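Local coordinates for protein DNA-(apurinic or apyrimidinic site) endonuclease 2 (Xenopus laevis, PDB 6WCD) that weakly incises DNA at abasic sites in base excision repair and, as a metal-dependent 3'-5' exonuclease, trims DNA 3' ends, at residues T14-L18 / K19-D23; A47-E50 / G51-S54. All blocks are in the same frame, centred on the assembly; numbering follows the deposited sequence.

Contact 1. Residues T14-L18 / K19-D23; sequences TRVGL and KETLD. With BU1 (1,4-butanediol), chain F; EDO (1,2-ethanediol), chain E.
The first turn of helix 18-25, entered from the loop after strand 2-7 with Gly-17 at the N-cap, brings Gly-17 and Thr-21 together. Gly-17 O accepts the backbone N-H of Thr-21 in its carbonyl plane at 3.1 Å, a nearly straight bond (169°). One residue on, Leu-18 O takes Leu-22 N at 2.8 Å. The Leu-18 and Leu-22 side chains meet obliquely, CD1 of Leu-18 lying 3.9 Å from CG of Leu-22, and Phe-71 of strand 68-72 touches both. On the loop side, Val-16 has CG1 anti to its backbone N (chi1 179°), which lays that methyl against Thr-21 OG1 at 3.4 Å and against the carboxylate carbon of Glu-20, Val-16 and Glu-20 crossing at about a right angle. Lys-19 NZ makes a salt bridge to Asp-23, one turn along the helix, donating to the syn lone pair of OD2 at 2.7 Å. A water donates to Thr-14 OG1 and to Val-16 O and is hydrogen-bonded to Thr-21 OG1 at 2.6 Å. A second accepts from Gly-17 N and donates, at longer range, to Glu-20 OE1. Water thus satisfies loop atoms, Val-16 O and Gly-17 N, that the helix start does not meet directly.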
ATOM      1  N   THR A  14      10.424 -12.949   7.814  1.00 15.75           N
ATOM      2  CA  THR A  14      11.132 -12.075   8.744  1.00 17.10           C
ATOM      3  C   THR A  14      11.700 -12.824   9.940  1.00 18.65           C
ATOM      4  O   THR A  14      12.642 -12.340  10.571  1.00 20.38           O
ATOM      5  CB  THR A  14      10.230 -10.965   9.279  1.00 18.83           C
ATOM      6  OG1 THR A  14       9.127 -11.547  10.022  1.00 18.24           O
ATOM      7  CG2 THR A  14       9.700 -10.114   8.176  1.00 17.22           C
ATOM      8  N   ARG A  15      11.167 -14.020  10.252  1.00 16.79           N
ATOM      9  CA  ARG A  15      11.604 -14.845  11.367  1.00 18.90           C
ATOM     10  C   ARG A  15      11.488 -14.130  12.709  1.00 17.53           C
ATOM     11  O   ARG A  15      12.249 -14.412  13.649  1.00 21.11           O
ATOM     12  CB  ARG A  15      13.016 -15.384  11.131  1.00 22.46           C
ATOM     13  CG  ARG A  15      13.119 -16.248   9.855  1.00 26.78           C
ATOM     14  CD  ARG A  15      12.104 -17.408   9.869  1.00 25.06           C
ATOM     15  NE  ARG A  15      12.222 -18.264   8.696  1.00 29.25           N
ATOM     16  CZ  ARG A  15      13.015 -19.315   8.626  1.00 38.18           C
ATOM     17  NH1 ARG A  15      13.742 -19.684   9.682  1.00 37.47           N
ATOM     18  NH2 ARG A  15      13.047 -20.007   7.494  1.00 39.50           N
ATOM     19  N   VAL A  16      10.520 -13.234  12.803  1.00 18.74           N
ATOM     20  CA  VAL A  16      10.135 -12.587  14.055  1.00 18.68           C
ATOM     21  C   VAL A  16       8.620 -12.722  14.180  1.00 18.10           C
ATOM     22  O   VAL A  16       7.910 -12.635  13.172  1.00 19.98           O
ATOM     23  CB  VAL A  16      10.545 -11.097  14.064  1.00 21.66           C
ATOM     24  CG1 VAL A  16      10.133 -10.424  15.348  1.00 19.97           C
ATOM     25  CG2 VAL A  16      12.041 -10.972  13.887  1.00 26.47           C
ATOM     26  N   GLY A  17       8.137 -12.908  15.405  1.00 18.62           N
ATOM     27  CA  GLY A  17       6.701 -12.908  15.606  1.00 16.36           C
ATOM     28  C   GLY A  17       6.083 -11.604  15.124  1.00 18.56           C
ATOM     29  O   GLY A  17       6.629 -10.520  15.327  1.00 17.41           O
ATOM     30  N   LEU A  18       4.917 -11.710  14.475  1.00 16.67           N
ATOM     31  CA  LEU A  18       4.348 -10.534  13.857  1.00 13.25           C
ATOM     32  C   LEU A  18       3.874  -9.505  14.887  1.00 15.03           C
ATOM     33  O   LEU A  18       4.039  -8.294  14.635  1.00 15.91           O
ATOM     34  CB  LEU A  18       3.232 -10.945  12.895  1.00 16.18           C
ATOM     35  CG  LEU A  18       2.634  -9.844  12.064  1.00 16.75           C
ATOM     36  CD1 LEU A  18       3.640  -9.112  11.222  1.00 17.87           C
ATOM     37  CD2 LEU A  18       1.485 -10.427  11.243  1.00 18.13           C
ATOM     38  N   LYS A  19       3.375  -9.906  16.061  1.00 16.39           N
ATOM     39  CA  LYS A  19       2.992  -8.910  17.043  1.00 16.95           C
ATOM     40  C   LYS A  19       4.169  -8.027  17.420  1.00 17.84           C
ATOM     41  O   LYS A  19       4.052  -6.797  17.477  1.00 16.89           O
ATOM     42  CB  LYS A  19       2.408  -9.565  18.294  1.00 20.48           C
ATOM     43  CG  LYS A  19       1.887  -8.512  19.270  1.00 22.30           C
ATOM     44  CD  LYS A  19       1.114  -9.140  20.386  1.00 32.22           C
ATOM     45  CE  LYS A  19       0.481  -8.072  21.268  1.00 41.79           C
ATOM     46  NZ  LYS A  19       1.480  -7.092  21.754  1.00 53.59           N
ATOM     47  N   GLU A  20       5.329  -8.647  17.677  1.00 17.30           N
ATOM     48  CA  GLU A  20       6.520  -7.889  18.043  1.00 16.88           C
ATOM     49  C   GLU A  20       6.877  -6.915  16.921  1.00 15.01           C
ATOM     50  O   GLU A  20       7.155  -5.733  17.174  1.00 17.19           O
ATOM     51  CB  GLU A  20       7.684  -8.844  18.333  1.00 19.82           C
ATOM     52  CG  GLU A  20       9.012  -8.161  18.523  1.00 25.02           C
ATOM     53  CD  GLU A  20      10.175  -9.125  18.810  1.00 48.21           C
ATOM     54  OE1 GLU A  20       9.937 -10.312  19.129  1.00 37.52           O
ATOM     55  OE2 GLU A  20      11.338  -8.684  18.704  1.00 45.79           O
ATOM     56  N   THR A  21       6.899  -7.406  15.664  1.00 14.79           N
ATOM     57  CA  THR A  21       7.224  -6.536  14.539  1.00 14.47           C
ATOM     58  C   THR A  21       6.259  -5.373  14.430  1.00 12.81           C
ATOM     59  O   THR A  21       6.697  -4.214  14.337  1.00 16.02           O
ATOM     60  CB  THR A  21       7.217  -7.384  13.269  1.00 15.57           C
ATOM     61  OG1 THR A  21       8.253  -8.373  13.391  1.00 17.92           O
ATOM     62  CG2 THR A  21       7.402  -6.539  12.006  1.00 18.02           C
ATOM     63  N   LEU A  22       4.951  -5.635  14.451  1.00 13.24           N
ATOM     64  CA  LEU A  22       4.002  -4.541  14.274  1.00 13.13           C
ATOM     65  C   LEU A  22       4.099  -3.539  15.416  1.00 14.43           C
ATOM     66  O   LEU A  22       4.128  -2.326  15.183  1.00 14.48           O
ATOM     67  CB  LEU A  22       2.555  -5.057  14.162  1.00 15.52           C
ATOM     68  CG  LEU A  22       2.242  -5.944  12.977  1.00 13.95           C
ATOM     69  CD1 LEU A  22       0.779  -6.396  13.075  1.00 16.62           C
ATOM     70  CD2 LEU A  22       2.490  -5.219  11.683  1.00 15.54           C
ATOM     71  N   ASP A  23       4.152  -4.020  16.667  1.00 14.79           N
ATOM     72  CA  ASP A  23       4.264  -3.082  17.789  1.00 14.93           C
ATOM     73  C   ASP A  23       5.490  -2.192  17.640  1.00 17.45           C
ATOM     74  O   ASP A  23       5.451  -1.006  17.987  1.00 17.62           O
ATOM     75  CB  ASP A  23       4.322  -3.871  19.082  1.00 16.89           C
ATOM     76  CG  ASP A  23       2.967  -4.511  19.478  1.00 26.67           C
ATOM     77  OD1 ASP A  23       1.935  -4.285  18.819  1.00 23.08           O
ATOM     78  OD2 ASP A  23       2.929  -5.250  20.493  1.00 23.78           O
TER
HETATM   79  C1  BU1 F 405       8.024 -19.290   4.821  1.00 53.30           C
HETATM   80  C2  BU1 F 405       9.201 -18.574   5.517  1.00 45.68           C
HETATM   81  C3  BU1 F 405      10.271 -18.234   4.477  1.00 65.72           C
HETATM   82  C4  BU1 F 405      11.673 -18.223   5.093  1.00 69.01           C
HETATM   83  O5  BU1 F 405       6.903 -19.507   5.666  1.00 31.80           O
HETATM   84  O6  BU1 F 405      12.555 -17.464   4.292  1.00 66.51           O
HETATM   85  C1  EDO E 404      -1.582  -5.125  23.054  1.00 65.38           C
HETATM   86  O1  EDO E 404      -0.902  -6.241  23.646  1.00 71.12           O
HETATM   87  C2  EDO E 404      -3.062  -5.461  22.903  1.00 72.87           C
HETATM   88  O2  EDO E 404      -3.815  -4.250  22.737  1.00 74.85           O
HETATM   89  O   HOH W   1       7.480 -10.252  11.746  1.00 19.94           O
HETATM   90  O   HOH W   2       9.966 -13.257  17.667  1.00 37.76           O

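Contact 2. Residues A47-E50 / G51-S54. With EDO (1,2-ethanediol), chain E.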
ATOM      1  N   ALA A  47      -2.156 -13.615  10.171  1.00 15.35           N
ATOM      2  CA  ALA A  47      -3.348 -12.839   9.826  1.00 17.93           C
ATOM      3  C   ALA A  47      -3.994 -12.188  11.027  1.00 21.45           C
ATOM      4  O   ALA A  47      -4.505 -11.067  10.899  1.00 27.15           O
ATOM      5  CB  ALA A  47      -4.360 -13.738   9.124  1.00 24.32           C
ATOM      6  N   ILE A  48      -4.012 -12.834  12.180  1.00 16.89           N
ATOM      7  CA  ILE A  48      -4.721 -12.359  13.360  1.00 18.47           C
ATOM      8  C   ILE A  48      -3.683 -12.065  14.425  1.00 20.67           C
ATOM      9  O   ILE A  48      -2.991 -12.975  14.917  1.00 20.65           O
ATOM     10  CB  ILE A  48      -5.776 -13.368  13.815  1.00 24.66           C
ATOM     11  CG1 ILE A  48      -6.852 -13.427  12.717  1.00 25.14           C
ATOM     12  CG2 ILE A  48      -6.461 -12.887  15.109  1.00 28.19           C
ATOM     13  CD1 ILE A  48      -7.916 -14.430  12.942  1.00 31.24           C
ATOM     14  N   VAL A  49      -3.530 -10.781  14.769  1.00 18.36           N
ATOM     15  CA  VAL A  49      -2.544 -10.359  15.739  1.00 16.62           C
ATOM     16  C   VAL A  49      -3.243  -9.613  16.867  1.00 17.15           C
ATOM     17  O   VAL A  49      -4.031  -8.683  16.601  1.00 17.23           O
ATOM     18  CB  VAL A  49      -1.491  -9.440  15.060  1.00 15.61           C
ATOM     19  CG1 VAL A  49      -0.471  -9.030  16.049  1.00 19.41           C
ATOM     20  CG2 VAL A  49      -0.826 -10.170  13.900  1.00 18.09           C
ATOM     21  N   GLU A  50      -2.906  -9.965  18.084  1.00 17.42           N
ATOM     22  CA  GLU A  50      -3.473  -9.307  19.268  1.00 20.27           C
ATOM     23  C   GLU A  50      -3.239  -7.803  19.196  1.00 20.40           C
ATOM     24  O   GLU A  50      -2.113  -7.354  18.970  1.00 18.57           O
ATOM     25  CB  GLU A  50      -2.839  -9.860  20.535  1.00 23.23           C
ATOM     26  CG  GLU A  50      -3.457  -9.287  21.794  1.00 28.66           C
ATOM     27  CD  GLU A  50      -2.689  -9.689  23.045  1.00 67.61           C
ATOM     28  OE1 GLU A  50      -1.976 -10.713  23.000  1.00 67.79           O
ATOM     29  OE2 GLU A  50      -2.786  -8.967  24.062  1.00 77.55           O
ATOM     30  N   GLY A  51      -4.303  -7.024  19.437  1.00 18.58           N
ATOM     31  CA  GLY A  51      -4.211  -5.589  19.368  1.00 16.70           C
ATOM     32  C   GLY A  51      -4.503  -4.961  18.015  1.00 15.95           C
ATOM     33  O   GLY A  51      -4.472  -3.725  17.895  1.00 18.05           O
ATOM     34  N   TYR A  52      -4.765  -5.751  16.989  1.00 15.41           N
ATOM     35  CA  TYR A  52      -5.029  -5.224  15.675  1.00 13.58           C
ATOM     36  C   TYR A  52      -6.226  -5.924  15.065  1.00 13.50           C
ATOM     37  O   TYR A  52      -6.528  -7.082  15.397  1.00 16.31           O
ATOM     38  CB  TYR A  52      -3.869  -5.439  14.701  1.00 13.76           C
ATOM     39  CG  TYR A  52      -2.575  -4.790  15.161  1.00 13.08           C
ATOM     40  CD1 TYR A  52      -1.753  -5.461  16.051  1.00 14.90           C
ATOM     41  CD2 TYR A  52      -2.222  -3.507  14.772  1.00 13.56           C
ATOM     42  CE1 TYR A  52      -0.560  -4.880  16.526  1.00 17.16           C
ATOM     43  CE2 TYR A  52      -1.018  -2.902  15.263  1.00 14.02           C
ATOM     44  CZ  TYR A  52      -0.231  -3.613  16.128  1.00 15.60           C
ATOM     45  OH  TYR A  52       0.916  -2.970  16.611  1.00 17.57           O
ATOM     46  N   ASN A  53      -6.915  -5.214  14.171  1.00 13.51           N
ATOM     47  CA  ASN A  53      -7.888  -5.816  13.274  1.00 12.76           C
ATOM     48  C   ASN A  53      -7.333  -5.663  11.874  1.00 14.09           C
ATOM     49  O   ASN A  53      -6.837  -4.584  11.509  1.00 13.93           O
ATOM     50  CB  ASN A  53      -9.303  -5.235  13.418  1.00 13.41           C
ATOM     51  CG  ASN A  53      -9.409  -3.722  13.353  1.00 14.43           C
ATOM     52  OD1 ASN A  53      -9.842  -3.154  12.325  1.00 16.26           O
ATOM     53  ND2 ASN A  53      -9.055  -3.051  14.429  1.00 18.58           N
ATOM     54  N   SER A  54      -7.343  -6.745  11.101  1.00 12.49           N
ATOM     55  CA  SER A  54      -6.615  -6.745   9.841  1.00 11.54           C
ATOM     56  C   SER A  54      -7.468  -7.147   8.661  1.00 11.57           C
ATOM     57  O   SER A  54      -8.464  -7.844   8.793  1.00 13.27           O
ATOM     58  CB  SER A  54      -5.402  -7.657   9.912  1.00 14.00           C
ATOM     59  OG  SER A  54      -5.795  -9.047  10.032  1.00 15.50           O
TER
HETATM   60  C1  EDO E 404      -1.582  -5.125  23.054  1.00 65.38           C
HETATM   61  O1  EDO E 404      -0.902  -6.241  23.646  1.00 71.12           O
HETATM   62  C2  EDO E 404      -3.062  -5.461  22.903  1.00 72.87           C
HETATM   63  O2  EDO E 404      -3.815  -4.250  22.737  1.00 74.85           O
HETATM   64  O   HOH W   3      -5.231  -8.832  13.512  1.00 17.71           O
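Val-49 and Tyr-52, at the two ends of a type II beta turn, lie side by side and point the same way. The valine methyl CG1 comes obliquely to the ring, 3.8 Å from Tyr-52 CD1. The ring owes this place to its first torsion, which sets CG beside the backbone N (chi1 -59°). Between their backbones, Tyr-52 N donates to Val-49 O at 3.0 Å in a bent bond, the donor tilted 27° from the carbonyl plane. Gly-51, third in the turn, has a positive phi, where a CB would jam against Glu-50 O. Glu-50 itself runs outward, and its OE2 receives a weak bond from an ethanediol hydroxyl. Farther from the turn, Ser-54 OG, placed by chi1 67° between its backbone N and carbonyl carbon, donates a short hydrogen bond to Ala-47 O (2.5 Å), nearly in line with the C=O. Thr-322 also bonds to this hydroxyl. With an alanine here in place of Ser-54, Ala-47 O would probably be left to the weak bond from Thr-322 OG1, which would itself be short of a partner. The carbonyl of buried Ala-47, at the end of helix 44-47, is thus satisfied by the Ser-54 hydroxyl, and a water bridges Val-49 N and Tyr-52 O, each at 2.9 Å, where the two do not bond directly.

In the fold
Contacts 1 and 2 follow one another along the chain, their centres about 12 Å apart, and they meet directly within the DNase I-like endonuclease/exonuclease/phosphatase catalytic domain, the piece of the longer protein held by this chain. Asp-23 OD1 of contact 1 lies 2.8 Å from Tyr-52 OH of contact 2, a probable hydrogen bond. Leu-18 CD2 packs on Val-49 CG2 at 3.5 Å, and Phe-71 lies against both contacts, so helix 18-25 and the turn share one apolar patch. One ethanediol touches Lys-19 and Glu-50. The magnesium site is set apart: the side chain of Thr-21 is about 12 Å from that of Asn-9, a metal ligand. Arg-15 lines a butanediol pocket with Arg-12 and Ala-13.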